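Local coordinates for protein glycosyltransferase (PDB 2IUY) that probably transfers a sugar from a nucleotide-activated donor, as a retaining family GT4 glycosyltransferase taking part in the biosynthesis of the antibiotic avilamycin A, at residues Val147-Arg153 / Ser259-Ser264; Lys161-Phe167 / Ala230-Leu236; Leu8-Leu13 / Ile32-Val36. All coordinates share one frame; numbering follows the deposited sequence.

How the contacts relate
The three contacts sample the two Rossmann-like domains of a GT-B glycosyltransferase. Contact 3 belongs to the domain built on strand 5-9; contact 2 lies in the sheet of the other, and contact 1 bears on helix 256-263, which follows strand 234-237 of contact 2. Contacts 1 and 2 have centres about 14 Å apart and touch: Ala261 CB is 3.5 Å from Val235 CG2. Contacts 1 and 3, about 18 Å between centres, meet through Trp34, which Arg151, Tyr152 and Glu260 approach. Contacts 2 and 3 stay about 12 Å apart at their nearest atoms. Glu260 in contact 1 is a UDP-binding residue, the nucleotide being absent here, and Gln33 in contact 3 borders UDP-binding Gly30.

Contact 1: Val147-Arg153 / Ser259-Ser264; sequences VDPARYR and SEAAVS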
# COMPACT_ATOMS: atom_id res chain seq x y z
N VAL A 147 0.41 -8.59 -2.48
CA VAL A 147 1.06 -8.96 -1.27
C VAL A 147 1.74 -10.33 -1.50
O VAL A 147 1.15 -11.24 -2.07
CB VAL A 147 0.02 -8.88 -0.10
CG1 VAL A 147 -1.03 -10.01 -0.08
CG2 VAL A 147 0.68 -8.61 1.15
N ASP A 148 3.01 -10.45 -1.09
CA ASP A 148 3.74 -11.72 -1.12
C ASP A 148 3.67 -12.36 0.28
O ASP A 148 4.31 -11.86 1.24
CB ASP A 148 5.19 -11.45 -1.53
CG ASP A 148 6.06 -12.71 -1.58
OD1 ASP A 148 5.57 -13.85 -1.41
OD2 ASP A 148 7.28 -12.53 -1.82
N PRO A 149 2.92 -13.47 0.39
CA PRO A 149 2.78 -14.12 1.67
C PRO A 149 4.11 -14.46 2.33
O PRO A 149 4.16 -14.44 3.57
CB PRO A 149 1.97 -15.39 1.38
CG PRO A 149 1.36 -15.18 -0.01
CD PRO A 149 2.15 -14.12 -0.69
N ALA A 150 5.16 -14.73 1.55
CA ALA A 150 6.49 -15.05 2.10
C ALA A 150 7.04 -13.91 2.93
O ALA A 150 7.86 -14.11 3.79
CB ALA A 150 7.53 -15.45 0.98
N ARG A 151 6.59 -12.69 2.67
CA ARG A 151 7.08 -11.53 3.42
C ARG A 151 6.33 -11.35 4.73
O ARG A 151 6.70 -10.48 5.53
CB ARG A 151 6.97 -10.24 2.58
CG ARG A 151 8.03 -10.12 1.48
CD ARG A 151 8.33 -8.67 1.07
NE ARG A 151 9.27 -8.66 -0.07
CZ ARG A 151 10.60 -8.54 -0.03
NH1 ARG A 151 11.26 -8.41 1.11
NH2 ARG A 151 11.31 -8.58 -1.17
N TYR A 152 5.26 -12.12 4.93
CA TYR A 152 4.39 -11.97 6.10
C TYR A 152 4.35 -13.24 6.93
O TYR A 152 4.80 -14.32 6.48
CB TYR A 152 2.97 -11.47 5.71
CG TYR A 152 3.09 -10.12 5.02
CD1 TYR A 152 3.09 -8.92 5.74
CD2 TYR A 152 3.33 -10.06 3.64
CE1 TYR A 152 3.28 -7.69 5.09
CE2 TYR A 152 3.53 -8.85 3.00
CZ TYR A 152 3.50 -7.69 3.72
OH TYR A 152 3.71 -6.54 3.00
N ARG A 153 3.83 -13.10 8.15
CA ARG A 153 3.68 -14.24 9.01
C ARG A 153 2.61 -15.18 8.45
O ARG A 153 1.55 -14.75 7.96
CB ARG A 153 3.33 -13.83 10.45
CG ARG A 153 4.36 -12.98 11.15
CD ARG A 153 5.62 -13.74 11.57
NE ARG A 153 6.56 -12.81 12.21
CZ ARG A 153 7.76 -12.48 11.73
NH1 ARG A 153 8.24 -13.06 10.63
NH2 ARG A 153 8.52 -11.61 12.40
N SER A 259 -4.37 -5.59 2.60
CA SER A 259 -3.80 -6.85 2.09
C SER A 259 -2.77 -7.41 3.05
O SER A 259 -2.66 -8.63 3.21
CB SER A 259 -3.23 -6.68 0.65
OG SER A 259 -2.22 -5.68 0.66
N GLU A 260 -2.03 -6.51 3.70
CA GLU A 260 -1.01 -6.86 4.71
C GLU A 260 -1.60 -7.52 5.94
O GLU A 260 -1.11 -8.55 6.37
CB GLU A 260 -0.16 -5.65 5.09
CG GLU A 260 0.69 -5.27 3.89
CD GLU A 260 1.75 -4.26 4.17
OE1 GLU A 260 1.39 -3.14 4.55
OE2 GLU A 260 2.95 -4.59 3.98
N ALA A 261 -2.64 -6.91 6.52
CA ALA A 261 -3.32 -7.51 7.64
C ALA A 261 -3.84 -8.89 7.27
O ALA A 261 -3.56 -9.85 7.94
CB ALA A 261 -4.46 -6.57 8.16
N ALA A 262 -4.58 -8.98 6.16
CA ALA A 262 -5.31 -10.21 5.87
C ALA A 262 -4.36 -11.35 5.52
O ALA A 262 -4.52 -12.49 6.01
CB ALA A 262 -6.31 -9.96 4.73
N VAL A 263 -3.34 -11.09 4.73
CA VAL A 263 -2.36 -12.16 4.43
C VAL A 263 -1.60 -12.56 5.72
O VAL A 263 -1.01 -13.64 5.77
CB VAL A 263 -1.41 -11.73 3.36
CG1 VAL A 263 -0.23 -10.93 4.00
CG2 VAL A 263 -0.85 -12.94 2.63
N SER A 264 -1.60 -11.69 6.73
CA SER A 264 -1.00 -12.06 8.03
C SER A 264 -2.04 -12.74 8.93
O SER A 264 -1.77 -12.96 10.11
CB SER A 264 -0.42 -10.86 8.78
OG SER A 264 0.48 -10.12 7.97
O HOH W 1 2.87 -10.38 9.30
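The Tyr152 ring meets the carboxylate of Glu260 at its edge, near the ring plane, with the two planes 77° apart. Water 1 lies at the edge too, in the plane. Val263 CG1 and Ser264 OG come in obliquely near the CB end of the ring, Val263 CG1 standing 3.6 Å from Tyr152 CG, while Leu226 of helix 222-231 and Trp34 of helix 31-45 also touch this tyrosine. The hydroxyl Tyr152 OH is modelled as donating to Glu260 OE2, at a doubtful 2.3 Å. Glu260 leaves the helix with CG beside its backbone N (chi1 -69°) and runs on extended, which carries the carboxylate past the ring edge.

Val263 suits the centre because its two methyls serve different neighbours: CG1 packs on the tyrosine and, tip to tip, on Val147 CG2 at 3.8 Å, whereas Val263 CG2 rests 3.9 Å from Pro149 CB. Ser264 turns its hydroxyl back to Glu260 O, one turn earlier (OG to O 2.7 Å), and accepts from water 1, which in turn accepts from Arg153 N. On the other segment, Asp148 OD1 takes Ala150 N in an Asx turn that starts the short 3-10 segment.

Glu260 is a UDP-binding residue, the nucleotide being absent here, and fits the second glutamate of the EX7E motif of GT4 enzymes. Its OE1 forms a salt bridge with Arg225, another UDP-binding residue; that bridge, together with the close approach of Tyr152, whose length is uncertain, would limit the turning of the carboxylate beside the UDP site.

Contact 2: Lys161-Phe167 / Ala230-Leu236; sequences KEDFLLF and ASAHAVL
Phe164 turns its ring over Ala232, whose CA sits 4.1 Å from the centroid and 29° off the normal, a CH-pi contact. At the ring edge, Phe164 CZ is 3.3 Å from Ser231 OG, a hydroxyl bonded to Asp227 O. Small Ala232 leaves room for this ring and for Leu166, whose CB is 3.6 Å from Ala232 CB. Leu166 and Val235 run alongside each other, Leu166 CD2 3.8 Å from Val235 CG2, and on the other sheet face Leu165 runs beside His233 and crosses Leu236 obliquely.

Lys161 bends at chi2 (-52°), bringing NZ to two carbonyls where helix 222-231 ends: Ala230 O at 2.6 Å and Ala232 O at 2.9 Å. Lysine suits this place, its charge probably offsetting the negative end of the helix dipole. Glu162 N bonds nearly straight to Ser231 O, and water 2 joins Glu162 O to His233 ND1.

His233 N donates to Phe164 O just ahead of the strands, which Leu236 N to Leu166 O (3.0 Å) and a weak Leu166 N to Ala234 O bond pair in parallel. Strands 165-168 and 234-237 are the central pair of the 3-2-1-4-5-6 sheet in the Rossmann-like C-terminal domain of GT-B glycosyltransferases.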
# COMPACT_ATOMS: atom_id res chain seq x y z
N LYS A 161 -2.61 -14.73 19.05
CA LYS A 161 -3.53 -13.60 18.89
C LYS A 161 -3.58 -12.78 20.18
O LYS A 161 -3.63 -13.34 21.28
CB LYS A 161 -4.94 -14.07 18.49
CG LYS A 161 -5.11 -14.37 16.98
CD LYS A 161 -4.62 -13.18 16.12
CE LYS A 161 -5.09 -13.24 14.66
NZ LYS A 161 -4.60 -12.05 13.93
N GLU A 162 -3.50 -11.45 20.05
CA GLU A 162 -3.63 -10.58 21.20
C GLU A 162 -5.01 -9.92 21.18
O GLU A 162 -5.80 -10.12 20.27
CB GLU A 162 -2.50 -9.55 21.26
CG GLU A 162 -1.07 -10.09 21.20
CD GLU A 162 -0.71 -10.95 22.40
OE1 GLU A 162 -1.30 -10.75 23.49
OE2 GLU A 162 0.16 -11.84 22.26
N ASP A 163 -5.30 -9.13 22.19
CA ASP A 163 -6.65 -8.59 22.32
C ASP A 163 -6.74 -7.21 21.76
O ASP A 163 -7.83 -6.67 21.66
CB ASP A 163 -7.09 -8.59 23.79
CG ASP A 163 -7.64 -9.96 24.23
OD1 ASP A 163 -8.47 -10.54 23.47
OD2 ASP A 163 -7.24 -10.43 25.32
N PHE A 164 -5.59 -6.64 21.38
CA PHE A 164 -5.52 -5.25 20.92
C PHE A 164 -6.03 -5.11 19.47
O PHE A 164 -5.85 -6.04 18.67
CB PHE A 164 -4.10 -4.67 21.11
CG PHE A 164 -3.03 -5.25 20.17
CD1 PHE A 164 -2.85 -4.75 18.86
CD2 PHE A 164 -2.20 -6.29 20.60
CE1 PHE A 164 -1.88 -5.27 18.01
CE2 PHE A 164 -1.24 -6.82 19.75
CZ PHE A 164 -1.09 -6.32 18.45
N LEU A 165 -6.68 -3.98 19.16
CA LEU A 165 -6.96 -3.57 17.75
C LEU A 165 -5.73 -2.79 17.23
O LEU A 165 -4.87 -2.41 18.03
CB LEU A 165 -8.24 -2.76 17.64
CG LEU A 165 -9.51 -3.41 18.23
CD1 LEU A 165 -10.81 -2.57 18.00
CD2 LEU A 165 -9.69 -4.84 17.71
N LEU A 166 -5.59 -2.62 15.93
CA LEU A 166 -4.33 -2.10 15.41
C LEU A 166 -4.58 -1.07 14.34
O LEU A 166 -5.31 -1.34 13.39
CB LEU A 166 -3.43 -3.20 14.83
CG LEU A 166 -2.14 -2.71 14.14
CD1 LEU A 166 -1.12 -2.14 15.14
CD2 LEU A 166 -1.48 -3.87 13.36
N PHE A 167 -3.97 0.11 14.50
CA PHE A 167 -3.99 1.09 13.46
C PHE A 167 -2.55 1.22 12.97
O PHE A 167 -1.65 1.42 13.77
CB PHE A 167 -4.55 2.44 13.98
CG PHE A 167 -4.41 3.55 13.00
CD1 PHE A 167 -5.49 3.93 12.19
CD2 PHE A 167 -3.18 4.25 12.88
CE1 PHE A 167 -5.34 4.99 11.24
CE2 PHE A 167 -3.04 5.29 11.95
CZ PHE A 167 -4.14 5.65 11.13
N ALA A 230 0.09 -9.63 12.43
CA ALA A 230 -0.36 -11.00 12.69
C ALA A 230 -1.09 -11.19 14.06
O ALA A 230 -2.02 -11.96 14.19
CB ALA A 230 0.88 -11.93 12.64
N SER A 231 -0.58 -10.53 15.09
CA SER A 231 -1.05 -10.74 16.45
C SER A 231 -2.31 -9.90 16.74
O SER A 231 -3.10 -10.22 17.65
CB SER A 231 0.09 -10.41 17.44
OG SER A 231 0.47 -9.05 17.37
N ALA A 232 -2.56 -8.86 15.94
CA ALA A 232 -3.70 -7.99 16.27
C ALA A 232 -5.02 -8.73 16.21
O ALA A 232 -5.23 -9.55 15.33
CB ALA A 232 -3.73 -6.75 15.36
N HIS A 233 -5.96 -8.39 17.09
CA HIS A 233 -7.32 -8.89 16.94
C HIS A 233 -7.96 -8.46 15.58
O HIS A 233 -8.61 -9.24 14.88
CB HIS A 233 -8.16 -8.48 18.17
CG HIS A 233 -9.55 -9.05 18.16
ND1 HIS A 233 -9.88 -10.20 18.83
CD2 HIS A 233 -10.68 -8.65 17.53
CE1 HIS A 233 -11.15 -10.49 18.62
NE2 HIS A 233 -11.66 -9.57 17.82
N ALA A 234 -7.76 -7.19 15.20
CA ALA A 234 -8.27 -6.70 13.94
C ALA A 234 -7.48 -5.48 13.61
O ALA A 234 -6.90 -4.88 14.50
CB ALA A 234 -9.82 -6.36 13.98
N VAL A 235 -7.45 -5.13 12.33
CA VAL A 235 -6.82 -3.88 11.87
C VAL A 235 -7.95 -2.94 11.50
O VAL A 235 -8.97 -3.36 10.98
CB VAL A 235 -5.84 -4.15 10.68
CG1 VAL A 235 -5.56 -2.87 9.88
CG2 VAL A 235 -4.53 -4.79 11.22
N LEU A 236 -7.77 -1.66 11.79
CA LEU A 236 -8.75 -0.62 11.55
C LEU A 236 -8.16 0.30 10.47
O LEU A 236 -7.10 0.94 10.66
CB LEU A 236 -9.01 0.16 12.85
CG LEU A 236 -9.38 -0.61 14.13
CD1 LEU A 236 -9.83 0.38 15.27
CD2 LEU A 236 -10.48 -1.67 13.89
O HOH W 2 -7.60 -11.86 19.13

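Contact 3: Leu8-Leu13 / Ile32-Val36; sequences LVNIPL and IQWVV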
# COMPACT_ATOMS: atom_id res chain seq x y z
N LEU A 8 11.61 -0.95 -12.59
CA LEU A 8 10.59 -0.59 -11.59
C LEU A 8 11.08 0.63 -10.88
O LEU A 8 12.12 0.54 -10.25
CB LEU A 8 10.43 -1.66 -10.51
CG LEU A 8 9.55 -2.87 -10.73
CD1 LEU A 8 9.57 -3.74 -9.41
CD2 LEU A 8 8.13 -2.45 -11.20
N VAL A 9 10.32 1.74 -10.95
CA VAL A 9 10.80 3.00 -10.43
C VAL A 9 10.04 3.25 -9.18
O VAL A 9 8.83 3.52 -9.21
CB VAL A 9 10.64 4.24 -11.43
CG1 VAL A 9 11.48 5.43 -10.95
CG2 VAL A 9 11.12 3.88 -12.85
N ASN A 10 10.74 3.11 -8.06
CA ASN A 10 10.22 3.44 -6.75
C ASN A 10 10.20 4.94 -6.63
O ASN A 10 10.98 5.63 -7.31
CB ASN A 10 11.18 2.88 -5.67
CG ASN A 10 10.71 3.18 -4.27
OD1 ASN A 10 9.55 2.96 -3.94
ND2 ASN A 10 11.62 3.65 -3.42
N ILE A 11 9.35 5.42 -5.73
CA ILE A 11 9.25 6.85 -5.39
C ILE A 11 10.51 7.24 -4.60
O ILE A 11 10.75 6.71 -3.50
CB ILE A 11 7.97 7.14 -4.54
CG1 ILE A 11 7.85 8.64 -4.24
CG2 ILE A 11 7.96 6.33 -3.19
CD1 ILE A 11 6.47 9.05 -3.66
N PRO A 12 11.37 8.11 -5.19
CA PRO A 12 12.65 8.49 -4.51
C PRO A 12 12.45 9.45 -3.31
O PRO A 12 12.06 10.61 -3.49
CB PRO A 12 13.50 9.13 -5.64
CG PRO A 12 12.70 9.04 -6.89
CD PRO A 12 11.23 8.73 -6.52
N LEU A 13 12.69 8.94 -2.10
CA LEU A 13 12.44 9.68 -0.90
C LEU A 13 13.56 9.38 0.08
O LEU A 13 13.94 8.23 0.24
CB LEU A 13 11.11 9.23 -0.24
CG LEU A 13 9.77 9.66 -0.87
CD1 LEU A 13 8.55 9.11 -0.07
CD2 LEU A 13 9.68 11.21 -0.96
N ILE A 32 4.16 2.84 -0.53
CA ILE A 32 4.58 2.58 -1.93
C ILE A 32 5.75 1.60 -2.08
O ILE A 32 5.80 0.78 -3.02
CB ILE A 32 4.91 3.89 -2.74
CG1 ILE A 32 3.63 4.72 -2.94
CG2 ILE A 32 5.61 3.57 -4.11
CD1 ILE A 32 3.90 6.19 -3.47
N GLN A 33 6.69 1.71 -1.14
CA GLN A 33 7.91 0.92 -1.11
C GLN A 33 7.60 -0.54 -0.83
O GLN A 33 8.23 -1.42 -1.39
CB GLN A 33 8.88 1.50 -0.08
CG GLN A 33 9.34 2.91 -0.39
CD GLN A 33 8.54 4.02 0.34
OE1 GLN A 33 7.39 3.82 0.77
NE2 GLN A 33 9.15 5.17 0.48
N TRP A 34 6.62 -0.79 0.04
CA TRP A 34 6.09 -2.13 0.25
C TRP A 34 5.40 -2.65 -1.03
O TRP A 34 5.60 -3.78 -1.42
CB TRP A 34 5.12 -2.17 1.48
CG TRP A 34 5.93 -2.40 2.76
CD1 TRP A 34 6.13 -1.51 3.78
CD2 TRP A 34 6.70 -3.56 3.06
NE1 TRP A 34 6.99 -2.07 4.71
CE2 TRP A 34 7.34 -3.33 4.30
CE3 TRP A 34 6.89 -4.80 2.42
CZ2 TRP A 34 8.14 -4.29 4.92
CZ3 TRP A 34 7.70 -5.74 3.02
CH2 TRP A 34 8.33 -5.48 4.25
N VAL A 35 4.62 -1.81 -1.68
CA VAL A 35 3.97 -2.23 -2.94
C VAL A 35 5.02 -2.74 -3.92
O VAL A 35 4.86 -3.79 -4.52
CB VAL A 35 3.11 -1.12 -3.58
CG1 VAL A 35 2.51 -1.59 -4.94
CG2 VAL A 35 1.98 -0.69 -2.60
N VAL A 36 6.07 -1.97 -4.11
CA VAL A 36 7.12 -2.26 -5.11
C VAL A 36 7.86 -3.56 -4.76
O VAL A 36 8.16 -4.34 -5.63
CB VAL A 36 8.10 -1.05 -5.23
CG1 VAL A 36 9.21 -1.34 -6.23
CG2 VAL A 36 7.34 0.22 -5.66
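The Ile11 side chain lies roughly perpendicular to that of Ile32 and meshes closely with it: Ile11 CG2 lies 3.7 Å from Ile32 CG2, and the two CD1 atoms are 3.8 Å apart. With CG1 of Ile11 anti to the backbone N (chi1 -177°), both its branches, CG2 and CD1, meet Ile32. Deeper in, Leu8 and Val36 pass one another antiparallel, with Leu8 CD1 4.0 Å from Val36 CG1. Between these apolar pairs sits Asn10, whose OD1 rests 3.6 Å from Gln33 CG and 3.9 Å from Val36 CG2. That oxygen is buried without a hydrogen-bond partner, while ND2 donates to Gly54 O, so the amide is held from one end.

This is the first half of a Rossmann-like beta-alpha-beta unit: strand 5-9, then a long loop, then helix 31-45 laid against the sheet before strand 49-53. Leucine and beta-branched valine, Leu8 and Val36, suit the buried face between strand and helix. The UDP-binding Tyr29 and Gly30 immediately precede this helix, and the Gln33 side chain comes within about 3 Å of Gly30.

Toward solvent the packing thins. Leu13 is exposed and reaches the Gln33 side chain with one methyl, CD1.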